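PDB 5BQ3: rhamnose ABC transporter, rhamnose-binding protein from Actinomyces odontolyticus ATCC 17982, which probably binds a sugar, likely rhamnose, outside the membrane and delivers it to an ABC-type importer. Local coordinates for residues A[140-145]-A[185-190]; A[147-152]-A[216-221]. All blocks are in the same frame, centred on the assembly; numbering follows the deposited sequence.

Contact 1. Residues A[140-145]-A[185-190]; sequences TMLDMV and KGIEIV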
loop_
_atom_site.group_PDB
_atom_site.type_symbol
_atom_site.label_atom_id
_atom_site.label_comp_id
_atom_site.label_asym_id
_atom_site.label_seq_id
_atom_site.Cartn_x
_atom_site.Cartn_y
_atom_site.Cartn_z
ATOM N N THR A 140 -12.568 -0.678 -5.720
ATOM C CA THR A 140 -12.257 -2.107 -5.575
ATOM C C THR A 140 -13.105 -2.714 -4.460
ATOM O O THR A 140 -13.746 -3.738 -4.688
ATOM C CB THR A 140 -10.750 -2.305 -5.331
ATOM O OG1 THR A 140 -10.029 -1.693 -6.401
ATOM C CG2 THR A 140 -10.351 -3.780 -5.216
HETATM N N MSE A 141 -13.149 -2.053 -3.285
HETATM C CA MSE A 141 -13.919 -2.483 -2.121
HETATM C C MSE A 141 -15.426 -2.490 -2.399
HETATM O O MSE A 141 -16.070 -3.499 -2.116
HETATM C CB MSE A 141 -13.590 -1.619 -0.914
HETATM C CG MSE A 141 -12.178 -1.882 -0.413
HETATM SE SE MSE A 141 -11.890 -1.294 1.377
HETATM C CE MSE A 141 -11.910 0.674 1.066
ATOM N N LEU A 142 -15.973 -1.417 -3.014
ATOM C CA LEU A 142 -17.391 -1.346 -3.387
ATOM C C LEU A 142 -17.757 -2.425 -4.408
ATOM O O LEU A 142 -18.858 -2.960 -4.340
ATOM C CB LEU A 142 -17.747 0.030 -3.955
ATOM C CG LEU A 142 -17.882 1.175 -2.967
ATOM C CD1 LEU A 142 -17.789 2.492 -3.687
ATOM C CD2 LEU A 142 -19.180 1.086 -2.183
ATOM N N ASP A 143 -16.832 -2.747 -5.343
ATOM C CA ASP A 143 -17.017 -3.784 -6.366
ATOM C C ASP A 143 -17.136 -5.168 -5.730
ATOM O O ASP A 143 -17.985 -5.944 -6.150
ATOM C CB ASP A 143 -15.859 -3.774 -7.381
ATOM C CG ASP A 143 -16.046 -2.874 -8.592
ATOM O OD1 ASP A 143 -16.946 -2.009 -8.559
ATOM O OD2 ASP A 143 -15.279 -3.027 -9.567
HETATM N N MSE A 144 -16.286 -5.469 -4.723
HETATM C CA MSE A 144 -16.274 -6.738 -3.983
HETATM C C MSE A 144 -17.526 -6.866 -3.115
HETATM O O MSE A 144 -18.103 -7.951 -3.048
HETATM C CB MSE A 144 -15.009 -6.862 -3.115
HETATM C CG MSE A 144 -13.714 -6.929 -3.937
HETATM SE SE MSE A 144 -12.105 -7.288 -2.903
HETATM C CE MSE A 144 -12.099 -5.757 -1.723
ATOM N N VAL A 145 -17.961 -5.752 -2.476
ATOM C CA VAL A 145 -19.162 -5.705 -1.633
ATOM C C VAL A 145 -20.380 -6.007 -2.492
ATOM O O VAL A 145 -21.065 -6.992 -2.234
ATOM C CB VAL A 145 -19.318 -4.356 -0.881
ATOM C CG1 VAL A 145 -20.637 -4.291 -0.123
ATOM C CG2 VAL A 145 -18.167 -4.129 0.073
ATOM N N LYS A 185 -25.676 2.203 -5.735
ATOM C CA LYS A 185 -26.847 2.821 -5.097
ATOM C C LYS A 185 -27.599 1.834 -4.182
ATOM O O LYS A 185 -28.251 2.261 -3.226
ATOM C CB LYS A 185 -27.801 3.409 -6.147
ATOM C CG LYS A 185 -27.469 4.849 -6.521
ATOM C CD LYS A 185 -28.589 5.489 -7.336
ATOM C CE LYS A 185 -28.358 6.958 -7.603
ATOM N NZ LYS A 185 -27.422 7.179 -8.733
ATOM N N GLY A 186 -27.473 0.539 -4.474
ATOM C CA GLY A 186 -28.083 -0.538 -3.703
ATOM C C GLY A 186 -27.414 -0.785 -2.364
ATOM O O GLY A 186 -28.055 -1.298 -1.443
ATOM N N ILE A 187 -26.117 -0.426 -2.248
ATOM C CA ILE A 187 -25.322 -0.579 -1.024
ATOM C C ILE A 187 -25.786 0.468 -0.004
ATOM O O ILE A 187 -25.692 1.672 -0.261
ATOM C CB ILE A 187 -23.785 -0.490 -1.303
ATOM C CG1 ILE A 187 -23.321 -1.584 -2.294
ATOM C CG2 ILE A 187 -22.974 -0.545 0.009
ATOM C CD1 ILE A 187 -22.036 -1.282 -3.049
ATOM N N GLU A 188 -26.293 0.002 1.146
ATOM C CA GLU A 188 -26.760 0.877 2.216
ATOM C C GLU A 188 -25.838 0.758 3.430
ATOM O O GLU A 188 -25.821 -0.284 4.089
ATOM C CB GLU A 188 -28.217 0.546 2.593
ATOM C CG GLU A 188 -28.841 1.532 3.573
ATOM C CD GLU A 188 -29.941 1.006 4.480
ATOM O OE1 GLU A 188 -30.323 -0.180 4.350
ATOM O OE2 GLU A 188 -30.417 1.788 5.333
ATOM N N ILE A 189 -25.063 1.823 3.718
ATOM C CA ILE A 189 -24.184 1.864 4.891
ATOM C C ILE A 189 -25.087 2.107 6.105
ATOM O O ILE A 189 -25.852 3.075 6.118
ATOM C CB ILE A 189 -23.019 2.890 4.767
ATOM C CG1 ILE A 189 -22.176 2.679 3.473
ATOM C CG2 ILE A 189 -22.134 2.918 6.030
ATOM C CD1 ILE A 189 -21.483 1.274 3.261
ATOM N N VAL A 190 -25.056 1.183 7.073
ATOM C CA VAL A 190 -25.914 1.238 8.261
ATOM C C VAL A 190 -25.097 1.505 9.546
ATOM O O VAL A 190 -25.688 1.824 10.577
ATOM C CB VAL A 190 -26.806 -0.031 8.406
ATOM C CG1 VAL A 190 -27.741 -0.192 7.211
ATOM C CG2 VAL A 190 -25.972 -1.291 8.616
#

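Contact 2. Residues A[147-152]-A[216-221]; sequences DQIGGS and LNAIVS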
loop_
_atom_site.group_PDB
_atom_site.type_symbol
_atom_site.label_atom_id
_atom_site.label_comp_id
_atom_site.label_asym_id
_atom_site.label_seq_id
_atom_site.Cartn_x
_atom_site.Cartn_y
_atom_site.Cartn_z
ATOM N N ASP A 147 -20.701 -7.259 -5.477
ATOM C CA ASP A 147 -20.617 -8.594 -6.069
ATOM C C ASP A 147 -21.035 -9.686 -5.061
ATOM O O ASP A 147 -21.762 -10.607 -5.438
ATOM C CB ASP A 147 -19.185 -8.852 -6.585
ATOM C CG ASP A 147 -18.929 -10.223 -7.179
ATOM O OD1 ASP A 147 -19.654 -10.607 -8.130
ATOM O OD2 ASP A 147 -17.973 -10.894 -6.728
ATOM N N GLN A 148 -20.592 -9.569 -3.791
ATOM C CA GLN A 148 -20.870 -10.545 -2.741
ATOM C C GLN A 148 -22.299 -10.433 -2.186
ATOM O O GLN A 148 -22.935 -11.473 -2.002
ATOM C CB GLN A 148 -19.841 -10.433 -1.611
ATOM C CG GLN A 148 -18.520 -11.136 -1.934
ATOM C CD GLN A 148 -17.407 -10.807 -0.968
ATOM O OE1 GLN A 148 -16.384 -10.234 -1.345
ATOM N NE2 GLN A 148 -17.562 -11.196 0.294
ATOM N N ILE A 149 -22.802 -9.201 -1.919
ATOM C CA ILE A 149 -24.155 -8.985 -1.374
ATOM C C ILE A 149 -25.241 -9.261 -2.432
ATOM O O ILE A 149 -26.367 -9.607 -2.072
ATOM C CB ILE A 149 -24.368 -7.594 -0.707
ATOM C CG1 ILE A 149 -24.109 -6.413 -1.682
ATOM C CG2 ILE A 149 -23.549 -7.475 0.578
ATOM C CD1 ILE A 149 -24.411 -5.008 -1.140
ATOM N N GLY A 150 -24.893 -9.112 -3.704
ATOM C CA GLY A 150 -25.806 -9.345 -4.813
ATOM C C GLY A 150 -26.457 -8.093 -5.360
ATOM O O GLY A 150 -27.592 -8.156 -5.832
ATOM N N GLY A 151 -25.741 -6.969 -5.305
ATOM C CA GLY A 151 -26.198 -5.685 -5.828
ATOM C C GLY A 151 -26.794 -4.718 -4.825
ATOM O O GLY A 151 -26.751 -3.504 -5.044
ATOM N N SER A 152 -27.383 -5.246 -3.735
ATOM C CA SER A 152 -28.034 -4.476 -2.671
ATOM C C SER A 152 -27.975 -5.215 -1.328
ATOM O O SER A 152 -27.852 -6.442 -1.302
ATOM C CB SER A 152 -29.488 -4.184 -3.038
ATOM O OG SER A 152 -30.241 -5.377 -3.180
ATOM N N LEU A 216 -27.563 -7.582 9.078
ATOM C CA LEU A 216 -26.384 -7.199 8.304
ATOM C C LEU A 216 -26.079 -8.195 7.187
ATOM O O LEU A 216 -26.118 -9.405 7.412
ATOM C CB LEU A 216 -25.183 -7.097 9.256
ATOM C CG LEU A 216 -24.119 -6.052 8.952
ATOM C CD1 LEU A 216 -24.702 -4.656 8.944
ATOM C CD2 LEU A 216 -23.022 -6.104 9.990
ATOM N N ASN A 217 -25.767 -7.676 5.988
ATOM C CA ASN A 217 -25.427 -8.478 4.814
ATOM C C ASN A 217 -23.912 -8.652 4.672
ATOM O O ASN A 217 -23.467 -9.730 4.277
ATOM C CB ASN A 217 -26.004 -7.856 3.539
ATOM C CG ASN A 217 -27.500 -7.990 3.410
ATOM O OD1 ASN A 217 -28.274 -7.171 3.913
ATOM N ND2 ASN A 217 -27.942 -9.015 2.707
ATOM N N ALA A 218 -23.126 -7.589 4.969
ATOM C CA ALA A 218 -21.663 -7.600 4.854
ATOM C C ALA A 218 -20.971 -6.559 5.741
ATOM O O ALA A 218 -21.605 -5.617 6.217
ATOM C CB ALA A 218 -21.249 -7.369 3.406
ATOM N N ILE A 219 -19.649 -6.740 5.938
ATOM C CA ILE A 219 -18.772 -5.840 6.690
ATOM C C ILE A 219 -17.561 -5.495 5.809
ATOM O O ILE A 219 -16.923 -6.395 5.267
ATOM C CB ILE A 219 -18.334 -6.414 8.083
ATOM C CG1 ILE A 219 -19.547 -6.762 8.970
ATOM C CG2 ILE A 219 -17.395 -5.443 8.821
ATOM C CD1 ILE A 219 -19.289 -7.760 10.099
ATOM N N VAL A 220 -17.266 -4.190 5.661
ATOM C CA VAL A 220 -16.096 -3.678 4.935
ATOM C C VAL A 220 -15.082 -3.253 5.978
ATOM O O VAL A 220 -15.402 -2.415 6.824
ATOM C CB VAL A 220 -16.403 -2.520 3.947
ATOM C CG1 VAL A 220 -15.198 -2.214 3.063
ATOM C CG2 VAL A 220 -17.618 -2.824 3.098
ATOM N N SER A 221 -13.873 -3.833 5.941
ATOM C CA SER A 221 -12.841 -3.472 6.905
ATOM C C SER A 221 -11.588 -2.964 6.179
ATOM O O SER A 221 -10.742 -3.762 5.773
ATOM C CB SER A 221 -12.530 -4.634 7.839
ATOM O OG SER A 221 -12.125 -4.134 9.102
#

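Contact 1. Residues A[140-145]-A[185-190]
L142 and V145, one helical turn apart on helix 134-149, receive the side chain of I187 from strand 187-194. The interaction across the two segments is apolar. I187 supplies the reaching group: its side chain leaves the backbone toward the helix, CG1 lies beside the backbone N (chi1 -59°), and an extended second torsion (157°) carries CD1 outward to the helix surface. There CD1 stands 3.8 Å from L142 CD2, the branch of the leucine that does the touching, and also 3.8 Å from the backbone L142 O, a van der Waals approach to a carbonyl. The two side chains meet methyl to methyl and cross obliquely. V145 is the more distant flank, with V145 CG1 4.4 Å from I187 CG1 although the valine starts out in the direction of the strand. The end of I187 thus rests against both helix residues, more closely against L142. V145 is held in the helix by the bond from its N to O of the selenomethionine M141 (3.0 Å).

No hydrogen bond joins the segments. Polar groups nearby are engaged with other residues: D143 OD1 forms a salt bridge with K183 NZ and accepts a hydrogen bond from Y184 OH, linking the helix to the loop that leads into the strand.

All three touching residues are buried, and 137 Å² is lost between the segments. V155 of strand 153-159 meets both V145 and I187, while M174 and I178 of helix 165-180 continue the apolar layer around L142. Such packing of a helix on branched side chains of a parallel sheet, here at its outermost strand 187-194, is characteristic of an alpha/beta lobe of a periplasmic binding protein.

Contact 2. Residues A[147-152]-A[216-221]
I149, in the last turn of helix 134-149, makes the contact through one methyl. Its CG1 occupies the crowded position between the backbone N and the carbonyl carbon (chi1 59°), which leaves CG2 to face strand 218-221. I149 CG2 is 3.6 Å from A218 CB and 3.9 Å from N217 CB, placing the methyl across two consecutive residues. Neighbours in a regular strand would send their side chains to opposite faces. N217, however, has backbone angles of -95° and -39°, not those of an extended strand, and both side chains set out toward the helix end. The I149 and N217 side chains cross at about a right angle, with the aliphatic CB of the asparagine as the touching atom. Its amide serves another partner, since N217 OD1 accepts a hydrogen bond from the backbone N of K154. The backbones come close here, I149 CA and N217 CA being 6.3 Å apart.

At G150 the chain leaves the helix with a positive phi, and G151 repeats that sign. Both conformations would press a CB against the preceding carbonyl oxygen, a restriction glycine escapes. The pair turns the chain from the helix end toward strand 153-159. S152, whose side chain starts away from the 216-221 segment, leads directly into that strand, where V155 also packs on I149.

With 119 Å² buried and no hydrogen bond across the segments, the contact is held by van der Waals packing and the burial of apolar surface. A methyl set against two CB atoms has little directional demand, so it defines spacing more than orientation. Orientation is left to hydrogen bonds outside the pair: backbone bonds of A218 with A156 and of N217 with K154, and the N217 OD1 bond, which ties residue N217 to the chain emerging from the glycine turn.

In the fold
Following the chain from the N terminus, helix 134-149 supplies the first partner of both contacts before running through the glycine turn into strand 153-159. Contact 1 then closes a loop that contains this strand and helix 165-180, ending at strand 187-194. Contact 2 closes a longer one that also takes in helix 199-212 and ends at strand 218-221. Because 147-152 precedes 185-190, and 216-221 follows it, the two closures cross rather than nest. Their centres lie 6 Å apart, and I187 CG1 meets I149 CD1 at 3.8 Å, so the apolar layers merge. One helix thereby spans strands 187-194 and 218-221, which flank strand 153-159 in the four-stranded parallel sheet.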